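Local structure of p-47 protein (5WIX) at residues S258-N263 against L283-I288; E298-S303 against S317-L322; S330-E335 against W382-F387. The protein is of unknown function but has the tulip-domain fold of bactericidal/permeability-increasing protein, a fold whose known members often bind lipids. One frame throughout, in Å; residues are numbered along the deposited sequence.

Interaction 1 (S258-N263 against L283-I288)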
ATOM      1  N   SER A 258     -30.346  -8.095  -8.356  1.00 79.35           N
ATOM      2  CA  SER A 258     -30.243  -7.183  -9.482  1.00 70.29           C
ATOM      3  C   SER A 258     -30.730  -5.773  -9.191  1.00 74.27           C
ATOM      4  O   SER A 258     -30.529  -4.877 -10.021  1.00 71.84           O
ATOM      5  CB  SER A 258     -31.013  -7.755 -10.672  1.00 68.88           C
ATOM      6  OG  SER A 258     -31.982  -8.691 -10.221  1.00 88.79           O
ATOM      7  N   ASN A 259     -31.366  -5.550  -8.039  1.00 73.74           N
ATOM      8  CA  ASN A 259     -31.821  -4.187  -7.754  1.00 86.93           C
ATOM      9  C   ASN A 259     -30.977  -3.547  -6.673  1.00 92.42           C
ATOM     10  O   ASN A 259     -31.392  -2.576  -6.023  1.00 92.91           O
ATOM     11  CB  ASN A 259     -33.300  -4.159  -7.368  1.00 85.00           C
ATOM     12  CG  ASN A 259     -34.180  -4.792  -8.421  1.00 72.04           C
ATOM     13  OD1 ASN A 259     -34.088  -4.461  -9.615  1.00 58.32           O
ATOM     14  ND2 ASN A 259     -35.018  -5.741  -7.994  1.00 62.35           N
ATOM     15  N   ILE A 260     -29.785  -4.108  -6.483  1.00 89.96           N
ATOM     16  CA  ILE A 260     -28.766  -3.459  -5.670  1.00 74.55           C
ATOM     17  C   ILE A 260     -27.412  -3.416  -6.381  1.00 69.33           C
ATOM     18  O   ILE A 260     -26.916  -4.445  -6.867  1.00 73.90           O
ATOM     19  CB  ILE A 260     -28.604  -4.136  -4.321  1.00 65.08           C
ATOM     20  CG1 ILE A 260     -29.988  -4.388  -3.713  1.00 59.21           C
ATOM     21  CG2 ILE A 260     -27.826  -3.212  -3.443  1.00 78.62           C
ATOM     22  CD1 ILE A 260     -30.016  -5.226  -2.465  1.00 49.66           C
ATOM     23  N   THR A 261     -26.828  -2.216  -6.453  1.00 63.65           N
ATOM     24  CA  THR A 261     -25.609  -2.004  -7.226  1.00 76.12           C
ATOM     25  C   THR A 261     -24.600  -0.975  -6.716  1.00 86.04           C
ATOM     26  O   THR A 261     -24.060  -0.233  -7.532  1.00111.09           O
ATOM     27  CB  THR A 261     -25.915  -1.540  -8.674  1.00 61.40           C
ATOM     28  OG1 THR A 261     -26.455  -0.212  -8.656  1.00 69.48           O
ATOM     29  CG2 THR A 261     -26.832  -2.503  -9.419  1.00 66.28           C
ATOM     30  N   SER A 262     -24.330  -0.904  -5.419  1.00 76.07           N
ATOM     31  CA  SER A 262     -23.281   0.014  -4.915  1.00 86.27           C
ATOM     32  C   SER A 262     -23.614   1.497  -5.078  1.00 79.83           C
ATOM     33  O   SER A 262     -23.269   2.307  -4.219  1.00 94.20           O
ATOM     34  CB  SER A 262     -21.919  -0.248  -5.586  1.00 87.63           C
ATOM     35  OG  SER A 262     -21.772   0.500  -6.780  1.00 99.40           O
ATOM     36  N   ASN A 263     -24.251   1.856  -6.186  1.00 75.41           N
ATOM     37  CA  ASN A 263     -24.864   3.163  -6.307  1.00 74.85           C
ATOM     38  C   ASN A 263     -25.879   3.299  -5.168  1.00 75.47           C
ATOM     39  O   ASN A 263     -26.185   4.406  -4.715  1.00 73.03           O
ATOM     40  CB  ASN A 263     -25.533   3.341  -7.673  1.00 83.48           C
ATOM     41  CG  ASN A 263     -25.845   4.796  -7.974  1.00117.26           C
ATOM     42  OD1 ASN A 263     -25.074   5.688  -7.600  1.00115.62           O
ATOM     43  ND2 ASN A 263     -26.983   5.050  -8.632  1.00128.58           N
ATOM     44  N   LEU A 283     -32.542  -0.775  -0.004  1.00 63.41           N
ATOM     45  CA  LEU A 283     -32.008  -1.878  -0.787  1.00 82.10           C
ATOM     46  C   LEU A 283     -33.118  -2.860  -1.159  1.00 81.62           C
ATOM     47  O   LEU A 283     -33.736  -3.470  -0.280  1.00 83.31           O
ATOM     48  CB  LEU A 283     -30.899  -2.598  -0.007  1.00 81.03           C
ATOM     49  CG  LEU A 283     -29.941  -1.664   0.731  1.00 82.83           C
ATOM     50  CD1 LEU A 283     -28.943  -2.459   1.587  1.00 82.25           C
ATOM     51  CD2 LEU A 283     -29.217  -0.758  -0.255  1.00 80.34           C
ATOM     52  N   ASN A 284     -33.372  -3.029  -2.453  1.00 64.28           N
ATOM     53  CA  ASN A 284     -34.453  -3.933  -2.863  1.00 58.26           C
ATOM     54  C   ASN A 284     -33.959  -5.358  -3.073  1.00 58.68           C
ATOM     55  O   ASN A 284     -33.328  -5.683  -4.098  1.00 60.41           O
ATOM     56  CB  ASN A 284     -35.134  -3.407  -4.123  1.00 53.22           C
ATOM     57  CG  ASN A 284     -35.648  -1.982  -3.948  1.00 64.63           C
ATOM     58  OD1 ASN A 284     -36.368  -1.672  -2.994  1.00 57.53           O
ATOM     59  ND2 ASN A 284     -35.249  -1.099  -4.859  1.00 57.65           N
ATOM     60  N   TRP A 285     -34.227  -6.208  -2.086  1.00 48.70           N
ATOM     61  CA  TRP A 285     -33.772  -7.589  -2.174  1.00 57.88           C
ATOM     62  C   TRP A 285     -34.402  -8.302  -3.356  1.00 59.93           C
ATOM     63  O   TRP A 285     -35.462  -7.912  -3.861  1.00 74.25           O
ATOM     64  CB  TRP A 285     -34.090  -8.348  -0.899  1.00 53.07           C
ATOM     65  CG  TRP A 285     -33.208  -9.510  -0.692  1.00 67.10           C
ATOM     66  CD1 TRP A 285     -33.497 -10.815  -0.935  1.00 81.50           C
ATOM     67  CD2 TRP A 285     -31.873  -9.480  -0.192  1.00 75.11           C
ATOM     68  NE1 TRP A 285     -32.424 -11.613  -0.612  1.00 73.66           N
ATOM     69  CE2 TRP A 285     -31.412 -10.814  -0.152  1.00 79.01           C
ATOM     70  CE3 TRP A 285     -31.021  -8.458   0.225  1.00 64.77           C
ATOM     71  CZ2 TRP A 285     -30.139 -11.148   0.283  1.00 71.86           C
ATOM     72  CZ3 TRP A 285     -29.758  -8.792   0.653  1.00 75.35           C
ATOM     73  CH2 TRP A 285     -29.327 -10.130   0.681  1.00 72.13           C
ATOM     74  N   TYR A 286     -33.744  -9.359  -3.795  1.00 66.02           N
ATOM     75  CA  TYR A 286     -34.295 -10.172  -4.862  1.00 61.32           C
ATOM     76  C   TYR A 286     -35.415 -11.087  -4.338  1.00 60.97           C
ATOM     77  O   TYR A 286     -35.579 -11.259  -3.135  1.00 56.08           O
ATOM     78  CB  TYR A 286     -33.182 -10.981  -5.534  1.00 62.58           C
ATOM     79  CG  TYR A 286     -32.523 -12.024  -4.664  1.00 60.64           C
ATOM     80  CD1 TYR A 286     -33.047 -13.304  -4.568  1.00 62.28           C
ATOM     81  CD2 TYR A 286     -31.355 -11.735  -3.954  1.00 66.08           C
ATOM     82  CE1 TYR A 286     -32.438 -14.272  -3.782  1.00 87.53           C
ATOM     83  CE2 TYR A 286     -30.732 -12.701  -3.165  1.00 63.23           C
ATOM     84  CZ  TYR A 286     -31.274 -13.966  -3.085  1.00 74.70           C
ATOM     85  OH  TYR A 286     -30.683 -14.937  -2.299  1.00 70.32           O
ATOM     86  N   GLY A 287     -36.189 -11.671  -5.245  1.00 61.91           N
ATOM     87  CA  GLY A 287     -37.337 -12.448  -4.827  1.00 52.10           C
ATOM     88  C   GLY A 287     -37.037 -13.833  -4.248  1.00 53.91           C
ATOM     89  O   GLY A 287     -36.344 -14.639  -4.887  1.00 58.23           O
ATOM     90  N   ILE A 288     -37.601 -14.114  -3.064  1.00 45.26           N
ATOM     91  CA  ILE A 288     -37.540 -15.428  -2.401  1.00 65.37           C
ATOM     92  C   ILE A 288     -38.878 -16.170  -2.413  1.00 69.67           C
ATOM     93  O   ILE A 288     -39.858 -15.643  -1.897  1.00 73.29           O
ATOM     94  CB  ILE A 288     -37.146 -15.304  -0.913  1.00 65.84           C
ATOM     95  CG1 ILE A 288     -35.828 -14.549  -0.752  1.00 44.92           C
ATOM     96  CG2 ILE A 288     -37.053 -16.670  -0.265  1.00 54.77           C
ATOM     97  CD1 ILE A 288     -35.724 -13.879   0.610  1.00 63.54           C
TER
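I260 reaches from the loop to the short strand and lays its outer branch across L283 at about a right angle. CD1 of I260 is 3.7 Å from CB of L283, and the same methyl approaches the indole of W285 obliquely, its nearest ring atom being CE3 at 4.3 Å from I260 CD1. CG1 stands beside the backbone N (chi1 -46°) and the chain runs on nearly straight to CD1 (chi2 172°), which extends the long branch across the strand backbone. On the way it passes the peptide oxygen of N284, with I260 CG1 3.6 Å from N284 O. This is van der Waals contact, and no hydrogen bond joins the two segments.

At the exposed margin the asparagines N259 and N284 meet through their stems. N259 CB is 3.8 Å from N284 CB and 3.6 Å from N284 O, while the two amides diverge beyond the touching CB atoms and do not pair. The contact is thus apolar on its buried side, where I260, L283 and W285 lie, and has polar groups toward solvent. Y286, next in the chain, lies over one face of the W285 indole, Y286 CD2 3.5 Å above its plane and displaced toward the rim, and in turn W285 NE1 lies over a face of the Y286 ring.

The loop after helix 240-252 is thereby laid against one margin of the curved sheet of this tulip-like half. I260 and L283 also share F265 of strand 265-269, L283 pairs through its backbone with I299 of strand 293-307, and W285 points away from the loop toward helix 370-390, where NE1 bonds to S386 OG and the indole meets the F387 ring edge-to-face.

Interaction 2 (E298-S303 against S317-L322); sequences EINDFS and SGIVKL
The carboxylates of E298 and D301 meet the opposite strand in different ways. That of E298 has an apolar neighbour over one face: I319 CD1 lies above it, 3.7 Å from E298 CD. The two side chains run side by side in the same direction, so the glutamate's methylene is in touch as well, with E298 CG 3.5 Å from I319 CD1. The carboxylate of D301 is gripped at an oxygen instead. S317 OG donates to D301 OD1 over 2.7 Å, on the syn side but 32° out of the carboxylate plane. With CG held between the backbone N and the carbonyl carbon (chi1 51°), D301 carries OD1 across to the serine hydroxyl. A third flat group, the amide of N300, comes to I319 by its nitrogen, ND2 resting 3.9 Å from I319 CG1.

Between these side chains the backbones form the antiparallel hairpin of strands 293-307 and 311-322, interrupted by a classic beta bulge: N300 and D301 both face S317. Both of their N-H groups go to S317 O, N300 N at 2.7 Å and D301 N at the longer 3.2 Å, and S317 N returns a bond to D301 O. On the N-terminal side of the bulge in strand 293-307, E298 and I319 make a hydrogen-bonded pair with bonds in both directions. I299 and G318 form a non-hydrogen-bonded pair, and G318 CA makes a CA-H...O contact of 3.2 Å with E298 O.

E298, D301, S317 and I319 share one face of the sheet. I299 is turned the other way, onto F387 of helix 370-390, and at D301 the chain turns a corner, after which F302 meets F265 edge-to-face.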
ATOM      1  N   GLU A 298     -37.145  -5.790   1.873  1.00 63.76           N
ATOM      2  CA  GLU A 298     -36.303  -4.617   1.670  1.00 71.69           C
ATOM      3  C   GLU A 298     -35.603  -4.209   2.955  1.00 87.45           C
ATOM      4  O   GLU A 298     -36.243  -3.977   3.987  1.00101.37           O
ATOM      5  CB  GLU A 298     -37.118  -3.450   1.111  1.00 63.66           C
ATOM      6  CG  GLU A 298     -38.316  -3.090   1.936  1.00 83.34           C
ATOM      7  CD  GLU A 298     -39.324  -2.259   1.164  1.00102.04           C
ATOM      8  OE1 GLU A 298     -39.287  -1.021   1.340  1.00 94.69           O
ATOM      9  OE2 GLU A 298     -40.144  -2.838   0.396  1.00 96.43           O
ATOM     10  N   ILE A 299     -34.277  -4.127   2.880  1.00 69.73           N
ATOM     11  CA  ILE A 299     -33.480  -3.607   3.976  1.00 72.84           C
ATOM     12  C   ILE A 299     -33.496  -2.079   3.942  1.00 73.67           C
ATOM     13  O   ILE A 299     -33.221  -1.472   2.902  1.00 73.18           O
ATOM     14  CB  ILE A 299     -32.027  -4.112   3.912  1.00 63.62           C
ATOM     15  CG1 ILE A 299     -31.984  -5.643   3.933  1.00 60.44           C
ATOM     16  CG2 ILE A 299     -31.273  -3.593   5.104  1.00 57.38           C
ATOM     17  CD1 ILE A 299     -31.141  -6.267   2.831  1.00 58.24           C
ATOM     18  N   ASN A 300     -33.801  -1.461   5.077  1.00 70.76           N
ATOM     19  CA  ASN A 300     -33.999  -0.016   5.120  1.00 89.97           C
ATOM     20  C   ASN A 300     -32.815   0.816   5.595  1.00 98.47           C
ATOM     21  O   ASN A 300     -32.635   1.946   5.127  1.00 97.28           O
ATOM     22  CB  ASN A 300     -35.200   0.300   5.992  1.00100.85           C
ATOM     23  CG  ASN A 300     -36.485   0.166   5.240  1.00 97.22           C
ATOM     24  OD1 ASN A 300     -36.582   0.594   4.088  1.00 92.31           O
ATOM     25  ND2 ASN A 300     -37.478  -0.452   5.869  1.00101.33           N
ATOM     26  N   ASP A 301     -32.046   0.285   6.549  1.00111.39           N
ATOM     27  CA  ASP A 301     -30.728   0.835   6.887  1.00106.19           C
ATOM     28  C   ASP A 301     -29.705  -0.296   7.064  1.00 92.63           C
ATOM     29  O   ASP A 301     -30.002  -1.363   7.616  1.00 76.45           O
ATOM     30  CB  ASP A 301     -30.787   1.728   8.132  1.00114.20           C
ATOM     31  CG  ASP A 301     -31.466   1.066   9.309  1.00136.73           C
ATOM     32  OD1 ASP A 301     -31.310  -0.157   9.501  1.00142.61           O
ATOM     33  OD2 ASP A 301     -32.155   1.789  10.059  1.00149.35           O
ATOM     34  N   PHE A 302     -28.498  -0.057   6.565  1.00 96.49           N
ATOM     35  CA  PHE A 302     -27.491  -1.101   6.469  1.00 89.03           C
ATOM     36  C   PHE A 302     -26.160  -0.541   6.886  1.00 87.54           C
ATOM     37  O   PHE A 302     -25.816   0.580   6.517  1.00 83.75           O
ATOM     38  CB  PHE A 302     -27.423  -1.629   5.051  1.00 81.54           C
ATOM     39  CG  PHE A 302     -26.366  -2.671   4.818  1.00 72.46           C
ATOM     40  CD1 PHE A 302     -26.708  -4.019   4.773  1.00 67.50           C
ATOM     41  CD2 PHE A 302     -25.058  -2.308   4.576  1.00 67.27           C
ATOM     42  CE1 PHE A 302     -25.757  -4.984   4.522  1.00 59.57           C
ATOM     43  CE2 PHE A 302     -24.103  -3.263   4.329  1.00 77.47           C
ATOM     44  CZ  PHE A 302     -24.452  -4.606   4.295  1.00 74.38           C
ATOM     45  N   SER A 303     -25.408  -1.329   7.641  1.00 94.96           N
ATOM     46  CA  SER A 303     -24.114  -0.879   8.124  1.00 94.70           C
ATOM     47  C   SER A 303     -23.114  -2.033   8.200  1.00 92.34           C
ATOM     48  O   SER A 303     -23.422  -3.114   8.702  1.00 95.68           O
ATOM     49  CB  SER A 303     -24.257  -0.216   9.485  1.00 86.12           C
ATOM     50  OG  SER A 303     -23.409  -0.867  10.415  1.00 97.53           O
ATOM     51  N   SER A 317     -31.311  -3.624   9.026  1.00103.69           N
ATOM     52  CA  SER A 317     -32.707  -3.821   9.388  1.00 97.57           C
ATOM     53  C   SER A 317     -33.652  -3.380   8.274  1.00 95.58           C
ATOM     54  O   SER A 317     -33.354  -2.472   7.500  1.00 95.40           O
ATOM     55  CB  SER A 317     -33.036  -3.074  10.669  1.00 85.88           C
ATOM     56  OG  SER A 317     -33.317  -1.718  10.380  1.00100.14           O
ATOM     57  N   GLY A 318     -34.801  -4.039   8.209  1.00106.29           N
ATOM     58  CA  GLY A 318     -35.785  -3.784   7.175  1.00111.60           C
ATOM     59  C   GLY A 318     -36.977  -4.705   7.345  1.00103.42           C
ATOM     60  O   GLY A 318     -37.134  -5.336   8.391  1.00 97.98           O
ATOM     61  N   ILE A 319     -37.811  -4.789   6.316  1.00100.07           N
ATOM     62  CA  ILE A 319     -39.053  -5.544   6.403  1.00 87.68           C
ATOM     63  C   ILE A 319     -39.308  -6.381   5.162  1.00 73.75           C
ATOM     64  O   ILE A 319     -38.614  -6.243   4.154  1.00 75.32           O
ATOM     65  CB  ILE A 319     -40.246  -4.614   6.609  1.00 86.26           C
ATOM     66  CG1 ILE A 319     -40.076  -3.354   5.756  1.00 95.45           C
ATOM     67  CG2 ILE A 319     -40.387  -4.242   8.083  1.00 85.39           C
ATOM     68  CD1 ILE A 319     -40.732  -3.433   4.414  1.00 96.96           C
ATOM     69  N   VAL A 320     -40.306  -7.253   5.257  1.00 68.86           N
ATOM     70  CA  VAL A 320     -40.773  -8.006   4.103  1.00 78.82           C
ATOM     71  C   VAL A 320     -42.300  -8.071   4.098  1.00 90.01           C
ATOM     72  O   VAL A 320     -42.910  -8.612   5.023  1.00 94.06           O
ATOM     73  CB  VAL A 320     -40.182  -9.428   4.071  1.00 59.47           C
ATOM     74  CG1 VAL A 320     -40.241 -10.072   5.439  1.00 65.94           C
ATOM     75  CG2 VAL A 320     -40.912 -10.268   3.051  1.00 68.09           C
ATOM     76  N   LYS A 321     -42.927  -7.500   3.074  1.00 88.19           N
ATOM     77  CA  LYS A 321     -44.398  -7.510   3.014  1.00 85.68           C
ATOM     78  C   LYS A 321     -44.934  -8.850   2.507  1.00 73.06           C
ATOM     79  O   LYS A 321     -44.315  -9.512   1.662  1.00 68.16           O
ATOM     80  CB  LYS A 321     -44.913  -6.353   2.142  1.00 91.55           C
ATOM     81  CG  LYS A 321     -44.625  -4.971   2.753  1.00104.79           C
ATOM     82  CD  LYS A 321     -44.777  -3.812   1.761  1.00101.65           C
ATOM     83  CE  LYS A 321     -44.689  -2.463   2.487  1.00104.55           C
ATOM     84  NZ  LYS A 321     -45.882  -2.224   3.378  1.00109.53           N
ATOM     85  N   LEU A 322     -46.074  -9.256   3.055  1.00 70.89           N
ATOM     86  CA  LEU A 322     -46.739 -10.491   2.641  1.00 73.20           C
ATOM     87  C   LEU A 322     -47.554 -10.304   1.367  1.00 71.48           C
ATOM     88  O   LEU A 322     -48.547  -9.572   1.367  1.00 77.09           O
ATOM     89  CB  LEU A 322     -47.656 -10.993   3.747  1.00 81.97           C
ATOM     90  CG  LEU A 322     -46.934 -11.675   4.891  1.00 76.60           C
ATOM     91  CD1 LEU A 322     -47.956 -12.206   5.876  1.00 87.36           C
ATOM     92  CD2 LEU A 322     -46.117 -12.781   4.301  1.00 73.61           C
TER

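Interaction 3 (S330-E335 against W382-F387)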
ATOM      1  N   SER A 330     -43.401  -8.327   8.145  1.00 98.34           N
ATOM      2  CA  SER A 330     -42.552  -8.879   9.191  1.00 90.69           C
ATOM      3  C   SER A 330     -41.293  -8.021   9.342  1.00 83.23           C
ATOM      4  O   SER A 330     -40.538  -7.857   8.374  1.00 78.22           O
ATOM      5  CB  SER A 330     -42.188 -10.333   8.853  1.00 83.67           C
ATOM      6  OG  SER A 330     -41.831 -11.067  10.013  1.00 98.70           O
ATOM      7  N   LYS A 331     -41.067  -7.470  10.536  1.00 72.99           N
ATOM      8  CA  LYS A 331     -39.878  -6.638  10.748  1.00 88.58           C
ATOM      9  C   LYS A 331     -38.633  -7.518  10.962  1.00 91.57           C
ATOM     10  O   LYS A 331     -38.646  -8.475  11.746  1.00 99.70           O
ATOM     11  CB  LYS A 331     -40.079  -5.653  11.908  1.00 98.23           C
ATOM     12  CG  LYS A 331     -40.254  -6.264  13.285  1.00109.17           C
ATOM     13  CD  LYS A 331     -40.665  -5.197  14.305  1.00115.76           C
ATOM     14  CE  LYS A 331     -40.875  -5.784  15.705  1.00114.52           C
ATOM     15  NZ  LYS A 331     -41.426  -4.780  16.670  1.00107.20           N
ATOM     16  N   LEU A 332     -37.575  -7.190  10.221  1.00 78.08           N
ATOM     17  CA  LEU A 332     -36.361  -7.993  10.150  1.00 88.97           C
ATOM     18  C   LEU A 332     -35.123  -7.268  10.733  1.00104.88           C
ATOM     19  O   LEU A 332     -34.759  -6.186  10.264  1.00102.98           O
ATOM     20  CB  LEU A 332     -36.093  -8.376   8.693  1.00 70.93           C
ATOM     21  CG  LEU A 332     -37.197  -9.083   7.914  1.00 73.09           C
ATOM     22  CD1 LEU A 332     -36.768  -9.382   6.476  1.00 58.66           C
ATOM     23  CD2 LEU A 332     -37.573 -10.366   8.630  1.00 91.38           C
ATOM     24  N   ASN A 333     -34.481  -7.861  11.743  1.00109.37           N
ATOM     25  CA  ASN A 333     -33.225  -7.323  12.295  1.00100.71           C
ATOM     26  C   ASN A 333     -32.110  -8.369  12.351  1.00 93.59           C
ATOM     27  O   ASN A 333     -32.299  -9.444  12.920  1.00105.77           O
ATOM     28  CB  ASN A 333     -33.437  -6.765  13.704  1.00 96.85           C
ATOM     29  CG  ASN A 333     -34.337  -5.540  13.730  1.00112.70           C
ATOM     30  OD1 ASN A 333     -33.865  -4.415  13.916  1.00107.31           O
ATOM     31  ND2 ASN A 333     -35.649  -5.754  13.564  1.00114.06           N
ATOM     32  N   MET A 334     -30.948  -8.053  11.783  1.00 95.23           N
ATOM     33  CA  MET A 334     -29.788  -8.946  11.885  1.00 86.16           C
ATOM     34  C   MET A 334     -28.501  -8.246  12.335  1.00 80.63           C
ATOM     35  O   MET A 334     -28.234  -7.110  11.951  1.00 85.79           O
ATOM     36  CB  MET A 334     -29.529  -9.640  10.546  1.00 71.63           C
ATOM     37  CG  MET A 334     -28.470 -10.712  10.610  1.00 63.76           C
ATOM     38  SD  MET A 334     -28.436 -11.763   9.147  1.00 89.87           S
ATOM     39  CE  MET A 334     -27.818 -10.556   7.994  1.00 53.18           C
ATOM     40  N   GLU A 335     -27.718  -8.929  13.167  1.00 92.47           N
ATOM     41  CA  GLU A 335     -26.301  -8.592  13.342  1.00 91.63           C
ATOM     42  C   GLU A 335     -25.475  -9.824  12.997  1.00 90.11           C
ATOM     43  O   GLU A 335     -25.753 -10.923  13.487  1.00 97.27           O
ATOM     44  CB  GLU A 335     -25.974  -8.122  14.757  1.00 92.93           C
ATOM     45  CG  GLU A 335     -24.500  -7.699  14.907  1.00111.32           C
ATOM     46  CD  GLU A 335     -24.076  -7.367  16.339  1.00114.70           C
ATOM     47  OE1 GLU A 335     -23.475  -6.291  16.557  1.00116.80           O
ATOM     48  OE2 GLU A 335     -24.319  -8.191  17.245  1.00122.45           O
ATOM     49  N   TRP A 382     -36.781 -16.791   6.329  1.00 76.66           N
ATOM     50  CA  TRP A 382     -36.146 -17.136   5.058  1.00 77.08           C
ATOM     51  C   TRP A 382     -35.337 -15.966   4.513  1.00 71.65           C
ATOM     52  O   TRP A 382     -34.296 -16.151   3.865  1.00 61.77           O
ATOM     53  CB  TRP A 382     -37.199 -17.573   4.037  1.00 85.95           C
ATOM     54  CG  TRP A 382     -37.604 -18.982   4.237  1.00 83.50           C
ATOM     55  CD1 TRP A 382     -38.827 -19.444   4.613  1.00 86.95           C
ATOM     56  CD2 TRP A 382     -36.765 -20.122   4.102  1.00 86.23           C
ATOM     57  NE1 TRP A 382     -38.804 -20.811   4.715  1.00 92.91           N
ATOM     58  CE2 TRP A 382     -37.544 -21.251   4.405  1.00 84.76           C
ATOM     59  CE3 TRP A 382     -35.428 -20.299   3.745  1.00102.28           C
ATOM     60  CZ2 TRP A 382     -37.029 -22.540   4.365  1.00 85.37           C
ATOM     61  CZ3 TRP A 382     -34.918 -21.579   3.704  1.00101.70           C
ATOM     62  CH2 TRP A 382     -35.718 -22.685   4.011  1.00 92.21           C
ATOM     63  N   SER A 383     -35.837 -14.761   4.785  1.00 70.65           N
ATOM     64  CA  SER A 383     -35.236 -13.546   4.267  1.00 72.80           C
ATOM     65  C   SER A 383     -33.941 -13.269   4.995  1.00 79.87           C
ATOM     66  O   SER A 383     -32.938 -12.914   4.374  1.00 91.72           O
ATOM     67  CB  SER A 383     -36.203 -12.368   4.407  1.00 76.39           C
ATOM     68  OG  SER A 383     -37.261 -12.455   3.451  1.00 66.45           O
ATOM     69  N   LEU A 384     -33.967 -13.451   6.314  1.00 82.72           N
ATOM     70  CA  LEU A 384     -32.783 -13.227   7.141  1.00 76.06           C
ATOM     71  C   LEU A 384     -31.636 -14.122   6.668  1.00 79.16           C
ATOM     72  O   LEU A 384     -30.483 -13.673   6.528  1.00 73.70           O
ATOM     73  CB  LEU A 384     -33.104 -13.478   8.613  1.00 66.10           C
ATOM     74  CG  LEU A 384     -33.932 -12.375   9.289  1.00 78.48           C
ATOM     75  CD1 LEU A 384     -34.258 -12.699  10.751  1.00 75.38           C
ATOM     76  CD2 LEU A 384     -33.202 -11.037   9.188  1.00 82.50           C
ATOM     77  N   LYS A 385     -31.964 -15.380   6.394  1.00 67.70           N
ATOM     78  CA  LYS A 385     -30.975 -16.304   5.869  1.00 64.19           C
ATOM     79  C   LYS A 385     -30.407 -15.743   4.582  1.00 67.84           C
ATOM     80  O   LYS A 385     -29.193 -15.654   4.429  1.00 83.49           O
ATOM     81  CB  LYS A 385     -31.585 -17.698   5.675  1.00 50.73           C
ATOM     82  CG  LYS A 385     -31.994 -18.324   7.024  1.00 77.00           C
ATOM     83  CD  LYS A 385     -32.537 -19.752   6.912  1.00 74.36           C
ATOM     84  CE  LYS A 385     -32.826 -20.348   8.304  1.00 74.20           C
ATOM     85  NZ  LYS A 385     -33.350 -21.749   8.226  1.00 73.35           N
ATOM     86  N   SER A 386     -31.290 -15.308   3.695  1.00 81.85           N
ATOM     87  CA  SER A 386     -30.857 -14.751   2.425  1.00 79.89           C
ATOM     88  C   SER A 386     -29.819 -13.661   2.628  1.00 67.69           C
ATOM     89  O   SER A 386     -28.832 -13.626   1.907  1.00 81.79           O
ATOM     90  CB  SER A 386     -32.043 -14.188   1.639  1.00 67.92           C
ATOM     91  OG  SER A 386     -31.822 -14.358   0.241  1.00 57.91           O
ATOM     92  N   PHE A 387     -30.050 -12.799   3.619  1.00 57.03           N
ATOM     93  CA  PHE A 387     -29.163 -11.675   3.923  1.00 71.54           C
ATOM     94  C   PHE A 387     -27.755 -12.137   4.315  1.00 74.46           C
ATOM     95  O   PHE A 387     -26.760 -11.891   3.609  1.00 54.28           O
ATOM     96  CB  PHE A 387     -29.731 -10.840   5.068  1.00 69.94           C
ATOM     97  CG  PHE A 387     -31.014 -10.152   4.750  1.00 80.68           C
ATOM     98  CD1 PHE A 387     -31.442 -10.014   3.439  1.00 84.05           C
ATOM     99  CD2 PHE A 387     -31.794  -9.624   5.774  1.00 86.87           C
ATOM    100  CE1 PHE A 387     -32.632  -9.370   3.160  1.00 87.41           C
ATOM    101  CE2 PHE A 387     -32.985  -8.976   5.506  1.00 69.60           C
ATOM    102  CZ  PHE A 387     -33.405  -8.847   4.200  1.00 76.00           C
TER
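M334 and L332, two residues apart on the strand, both point toward the helix and straddle L384. The close-packed part of the contact is around L384 and F387. L384 CD2 lies between L332 CB (4.0 Å) and M334 CB (4.2 Å). The M334 side chain runs out extended (chi1 -172°) and then bends at its last torsion (chi3 69°), bringing the terminal methyl CE to 3.5 Å from F387 CB. L332 crosses the same phenylalanine at about a right angle, its CD1 lying obliquely to the ring 3.9 Å from CE2 of F387. The same methyl, L332 CD1, also rests 3.7 Å from S383 CB, whose hydroxyl is occupied by V379 O one helical turn back.

The loose side is marked by N333, partly exposed and little buried here, whose side chain points away from the helix, and by the exposed K385, which points away from the strand. No hydrogen bond crosses the interface.

Helix 370-390 lies inside the curve of the antiparallel sheet, the arrangement of a tulip domain. Strand 328-343 runs between 311-322 and 348-363, L332 also touching V320 of the former, while F387 continues onto L316 and I299.

In the fold
From the N-terminal end, the chain leaves helix 240-252 and interaction 1 closes a loop of 19 residues, bringing 283-288 back against 258-263. Interaction 2 then zips the hairpin of strands 293-307 and 311-322, and interaction 3 spans a further 46 residues to place helix 370-390 on strand 328-343. The three follow in series and none encloses or crosses another. They are nevertheless joined through direct contacts: I299 packs on W285, G318 binds L332 through the backbone, and I288 touches S383. Strands 283-284, 293-307, 311-322 and 328-343 are successive neighbours in one curled sheet, so loop, strands and the helix in the hollow form one continuous unit, far from the chain's centre.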